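Long-range contact in origin of replication complex subunit 1B (Arabidopsis thaliana, PDB 5HH7), which serves in the origin recognition complex that binds replication origins and, through this BAH-PHD cassette, reads the unmodified histone H3 tail: residues T24-R37 and A181-V194. Residues are numbered along the deposited sequence; the frame is centred on the assembly and turned at random.
Sequences TEFEIGDDVYVKRR and ADIEMECILRHCSV
H191 lies against F26 and turns its imidazole edge to D30, giving NE2–H to OD2 (2.9 Å, 154°). That oxygen is gripped twice: E27 N reaches D30 OD2 from the other face of the carboxylate, at 2.8 Å. The F26 and H191 rings are nearly parallel (17°) but slid apart, so they barely overlap; I188 CD1 lies over one F26 face, toward its rim, I188 CG2 touches F26 CE1 (3.7 Å), and CE of M185 comes within 3.5 Å of F26 CD2. Beside this cluster, antiparallel strands 31-34 and 188-194 are joined through Y33 N to R190 O, L189 N to Y33 O and C192 N to D31 O, and K35 N to C187 O carries the ladder past V34. The register slips by one residue between V32 and V34, a beta bulge. At the D31 end a water accepts from D31 N and donates to C192 O, while D31 OD1 takes R135 and Y155. C192 lays CB over the Y33 ring (4.0 Å to the centroid), and the Y33 hydroxyl pairs with D209. At the opposite end a bend at chi2 (-61°) brings the poorly ordered R37 into two salt bridges, NE to E184 OE2 (2.9 Å) and, through a weak, bent bond, NH2 to E186 OE1 (2.8 Å). R36 NE, buried against I183 CD1, has no hydrogen-bond partner. In the BAH part of the cassette, strand 31-34 thus runs between strands 188-195 and 132-142; M122 of helix 122-127 touches Y33 and L189, and L139 of strand 132-142 backs F26 and M185.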
# COMPACT_ATOMS: atom_id res chain seq x y z
N THR A 24 4.28 -12.43 14.38
CA THR A 24 3.20 -11.69 13.72
C THR A 24 2.13 -12.66 13.20
O THR A 24 2.44 -13.66 12.57
CB THR A 24 3.71 -10.84 12.54
OG1 THR A 24 4.67 -9.89 13.02
CG2 THR A 24 2.56 -10.10 11.88
N GLU A 25 0.87 -12.34 13.49
CA GLU A 25 -0.25 -13.17 13.07
C GLU A 25 -0.66 -12.85 11.64
O GLU A 25 -0.97 -11.71 11.31
CB GLU A 25 -1.43 -12.97 14.02
CG GLU A 25 -2.66 -13.77 13.68
CD GLU A 25 -3.66 -13.82 14.83
OE1 GLU A 25 -3.39 -14.54 15.81
OE2 GLU A 25 -4.70 -13.13 14.74
N PHE A 26 -0.66 -13.87 10.78
CA PHE A 26 -1.12 -13.73 9.41
C PHE A 26 -2.36 -14.59 9.19
O PHE A 26 -2.42 -15.73 9.64
CB PHE A 26 -0.02 -14.11 8.42
CG PHE A 26 1.17 -13.20 8.46
CD1 PHE A 26 1.21 -12.05 7.68
CD2 PHE A 26 2.25 -13.48 9.27
CE1 PHE A 26 2.30 -11.21 7.71
CE2 PHE A 26 3.35 -12.64 9.31
CZ PHE A 26 3.38 -11.50 8.53
N GLU A 27 -3.34 -14.03 8.50
CA GLU A 27 -4.63 -14.69 8.33
C GLU A 27 -5.06 -14.61 6.87
O GLU A 27 -4.71 -13.67 6.16
CB GLU A 27 -5.67 -14.02 9.23
CG GLU A 27 -7.06 -14.63 9.19
CD GLU A 27 -7.94 -14.13 10.32
OE1 GLU A 27 -7.50 -13.22 11.06
OE2 GLU A 27 -9.06 -14.65 10.48
N ILE A 28 -5.81 -15.62 6.41
CA ILE A 28 -6.38 -15.59 5.07
C ILE A 28 -7.17 -14.29 4.88
O ILE A 28 -7.99 -13.93 5.72
CB ILE A 28 -7.32 -16.79 4.83
CG1 ILE A 28 -6.54 -18.10 4.87
CG2 ILE A 28 -8.05 -16.64 3.50
CD1 ILE A 28 -7.41 -19.34 4.75
N GLY A 29 -6.88 -13.59 3.79
CA GLY A 29 -7.56 -12.34 3.51
C GLY A 29 -6.73 -11.12 3.87
O GLY A 29 -7.06 -10.00 3.49
N ASP A 30 -5.64 -11.34 4.61
CA ASP A 30 -4.71 -10.26 4.93
C ASP A 30 -4.04 -9.74 3.66
O ASP A 30 -3.87 -10.48 2.70
CB ASP A 30 -3.63 -10.73 5.91
CG ASP A 30 -4.12 -10.81 7.34
OD1 ASP A 30 -5.29 -10.45 7.60
OD2 ASP A 30 -3.32 -11.21 8.21
N ASP A 31 -3.67 -8.47 3.68
CA ASP A 31 -2.88 -7.87 2.61
C ASP A 31 -1.47 -7.62 3.11
O ASP A 31 -1.28 -7.14 4.24
CB ASP A 31 -3.54 -6.57 2.15
CG ASP A 31 -4.95 -6.78 1.62
OD1 ASP A 31 -5.12 -7.60 0.69
OD2 ASP A 31 -5.89 -6.14 2.15
N VAL A 32 -0.46 -7.94 2.30
CA VAL A 32 0.93 -7.82 2.71
C VAL A 32 1.84 -7.29 1.61
O VAL A 32 1.58 -7.50 0.42
CB VAL A 32 1.51 -9.18 3.18
CG1 VAL A 32 0.93 -9.60 4.53
CG2 VAL A 32 1.25 -10.26 2.13
N TYR A 33 2.90 -6.59 2.00
CA TYR A 33 4.00 -6.27 1.10
C TYR A 33 4.86 -7.52 0.95
O TYR A 33 5.09 -8.23 1.93
CB TYR A 33 4.88 -5.16 1.66
CG TYR A 33 4.27 -3.78 1.74
CD1 TYR A 33 4.01 -3.04 0.59
CD2 TYR A 33 4.01 -3.18 2.97
CE1 TYR A 33 3.48 -1.76 0.67
CE2 TYR A 33 3.49 -1.91 3.06
CZ TYR A 33 3.22 -1.20 1.90
OH TYR A 33 2.70 0.07 2.00
N VAL A 34 5.34 -7.77 -0.26
CA VAL A 34 6.18 -8.93 -0.52
C VAL A 34 7.46 -8.59 -1.28
O VAL A 34 7.43 -7.83 -2.26
CB VAL A 34 5.42 -10.04 -1.28
CG1 VAL A 34 6.33 -11.24 -1.54
CG2 VAL A 34 4.18 -10.48 -0.50
N LYS A 35 8.57 -9.15 -0.82
CA LYS A 35 9.83 -9.09 -1.54
C LYS A 35 10.17 -10.48 -2.04
O LYS A 35 10.62 -11.33 -1.27
CB LYS A 35 10.94 -8.58 -0.62
CG LYS A 35 12.35 -8.69 -1.18
CD LYS A 35 12.56 -7.75 -2.34
CE LYS A 35 13.88 -7.00 -2.24
NZ LYS A 35 15.09 -7.83 -2.51
N ARG A 36 9.94 -10.73 -3.33
CA ARG A 36 10.15 -12.06 -3.89
C ARG A 36 11.64 -12.42 -3.98
O ARG A 36 12.50 -11.54 -4.08
CB ARG A 36 9.48 -12.18 -5.26
CG ARG A 36 7.97 -11.95 -5.23
CD ARG A 36 7.32 -12.25 -6.57
NE ARG A 36 7.41 -13.66 -6.93
CZ ARG A 36 6.78 -14.21 -7.97
NH1 ARG A 36 6.02 -13.47 -8.76
NH2 ARG A 36 6.92 -15.51 -8.22
N ARG A 37 11.93 -13.72 -3.95
CA ARG A 37 13.30 -14.22 -3.99
C ARG A 37 14.07 -13.70 -5.20
O ARG A 37 15.26 -13.40 -5.12
CB ARG A 37 13.31 -15.75 -4.02
CG ARG A 37 12.82 -16.41 -2.75
CD ARG A 37 13.68 -16.03 -1.56
NE ARG A 37 13.50 -16.95 -0.45
CZ ARG A 37 13.96 -16.75 0.78
NH1 ARG A 37 14.63 -15.64 1.06
NH2 ARG A 37 13.74 -17.65 1.72
N ALA A 181 0.60 -17.11 -6.88
CA ALA A 181 1.90 -17.75 -6.77
C ALA A 181 2.16 -18.29 -5.37
O ALA A 181 1.67 -17.74 -4.38
CB ALA A 181 3.01 -16.79 -7.17
N ASP A 182 2.93 -19.38 -5.30
CA ASP A 182 3.40 -19.90 -4.02
C ASP A 182 4.62 -19.11 -3.58
O ASP A 182 5.61 -19.02 -4.31
CB ASP A 182 3.74 -21.39 -4.13
CG ASP A 182 2.53 -22.25 -4.45
OD1 ASP A 182 1.39 -21.72 -4.43
OD2 ASP A 182 2.71 -23.46 -4.70
N ILE A 183 4.54 -18.55 -2.38
CA ILE A 183 5.57 -17.67 -1.86
C ILE A 183 5.88 -18.06 -0.42
O ILE A 183 4.97 -18.26 0.38
CB ILE A 183 5.10 -16.20 -1.88
CG1 ILE A 183 4.89 -15.72 -3.32
CG2 ILE A 183 6.09 -15.30 -1.16
CD1 ILE A 183 6.17 -15.43 -4.07
N GLU A 184 7.16 -18.19 -0.09
CA GLU A 184 7.56 -18.48 1.28
C GLU A 184 7.18 -17.31 2.19
O GLU A 184 7.33 -16.15 1.80
CB GLU A 184 9.06 -18.74 1.36
CG GLU A 184 9.51 -20.01 0.66
CD GLU A 184 10.95 -19.95 0.20
OE1 GLU A 184 11.71 -20.90 0.47
OE2 GLU A 184 11.33 -18.94 -0.45
N MET A 185 6.68 -17.62 3.38
CA MET A 185 6.28 -16.58 4.33
C MET A 185 7.46 -15.69 4.72
O MET A 185 7.28 -14.55 5.15
CB MET A 185 5.63 -17.18 5.57
CG MET A 185 4.24 -17.76 5.33
SD MET A 185 3.32 -18.02 6.86
CE MET A 185 2.92 -16.33 7.31
N GLU A 186 8.66 -16.23 4.58
CA GLU A 186 9.89 -15.48 4.82
C GLU A 186 10.00 -14.27 3.89
O GLU A 186 10.68 -13.29 4.20
CB GLU A 186 11.10 -16.40 4.64
CG GLU A 186 12.44 -15.76 4.98
CD GLU A 186 13.61 -16.63 4.57
OE1 GLU A 186 13.43 -17.86 4.45
OE2 GLU A 186 14.71 -16.08 4.37
N CYS A 187 9.31 -14.34 2.75
CA CYS A 187 9.36 -13.26 1.77
C CYS A 187 8.39 -12.12 2.07
O CYS A 187 8.43 -11.08 1.42
CB CYS A 187 9.09 -13.81 0.36
SG CYS A 187 10.32 -14.99 -0.20
N ILE A 188 7.51 -12.32 3.05
CA ILE A 188 6.59 -11.28 3.47
C ILE A 188 7.34 -10.21 4.26
O ILE A 188 8.09 -10.53 5.17
CB ILE A 188 5.47 -11.83 4.37
CG1 ILE A 188 4.59 -12.81 3.58
CG2 ILE A 188 4.63 -10.69 4.94
CD1 ILE A 188 3.60 -13.56 4.46
N LEU A 189 7.14 -8.95 3.89
CA LEU A 189 7.77 -7.84 4.61
C LEU A 189 6.93 -7.47 5.83
O LEU A 189 7.36 -7.66 6.96
CB LEU A 189 7.97 -6.64 3.69
CG LEU A 189 9.02 -6.83 2.60
CD1 LEU A 189 9.05 -5.65 1.64
CD2 LEU A 189 10.40 -7.05 3.23
N ARG A 190 5.74 -6.94 5.58
CA ARG A 190 4.79 -6.64 6.65
C ARG A 190 3.41 -6.37 6.06
O ARG A 190 3.26 -6.30 4.84
CB ARG A 190 5.25 -5.46 7.50
CG ARG A 190 5.67 -4.23 6.71
CD ARG A 190 6.21 -3.14 7.63
NE ARG A 190 6.50 -1.89 6.92
CZ ARG A 190 5.58 -0.98 6.60
NH1 ARG A 190 4.32 -1.18 6.94
NH2 ARG A 190 5.93 0.12 5.96
N HIS A 191 2.42 -6.22 6.92
CA HIS A 191 1.06 -5.94 6.47
C HIS A 191 0.94 -4.56 5.82
O HIS A 191 1.64 -3.62 6.20
CB HIS A 191 0.07 -6.01 7.63
CG HIS A 191 -0.26 -7.41 8.07
ND1 HIS A 191 0.41 -8.05 9.09
CD2 HIS A 191 -1.20 -8.28 7.63
CE1 HIS A 191 -0.09 -9.25 9.25
NE2 HIS A 191 -1.07 -9.42 8.38
N CYS A 192 0.04 -4.46 4.85
CA CYS A 192 -0.48 -3.16 4.43
C CYS A 192 -2.00 -3.24 4.60
O CYS A 192 -2.53 -4.29 4.96
CB CYS A 192 -0.08 -2.81 3.00
SG CYS A 192 -0.62 -3.98 1.72
N SER A 193 -2.70 -2.14 4.36
CA SER A 193 -4.14 -2.14 4.52
C SER A 193 -4.84 -1.69 3.24
O SER A 193 -4.76 -0.53 2.85
CB SER A 193 -4.57 -1.27 5.69
OG SER A 193 -5.92 -1.51 6.04
N VAL A 194 -5.52 -2.63 2.58
CA VAL A 194 -6.19 -2.34 1.32
C VAL A 194 -7.68 -2.16 1.54
O VAL A 194 -8.35 -3.06 2.05
CB VAL A 194 -5.94 -3.45 0.29
CG1 VAL A 194 -6.65 -3.12 -1.00
CG2 VAL A 194 -4.45 -3.62 0.04
O HOH W 1 -3.93 -6.72 5.88
O HOH W 2 -6.13 -5.10 4.35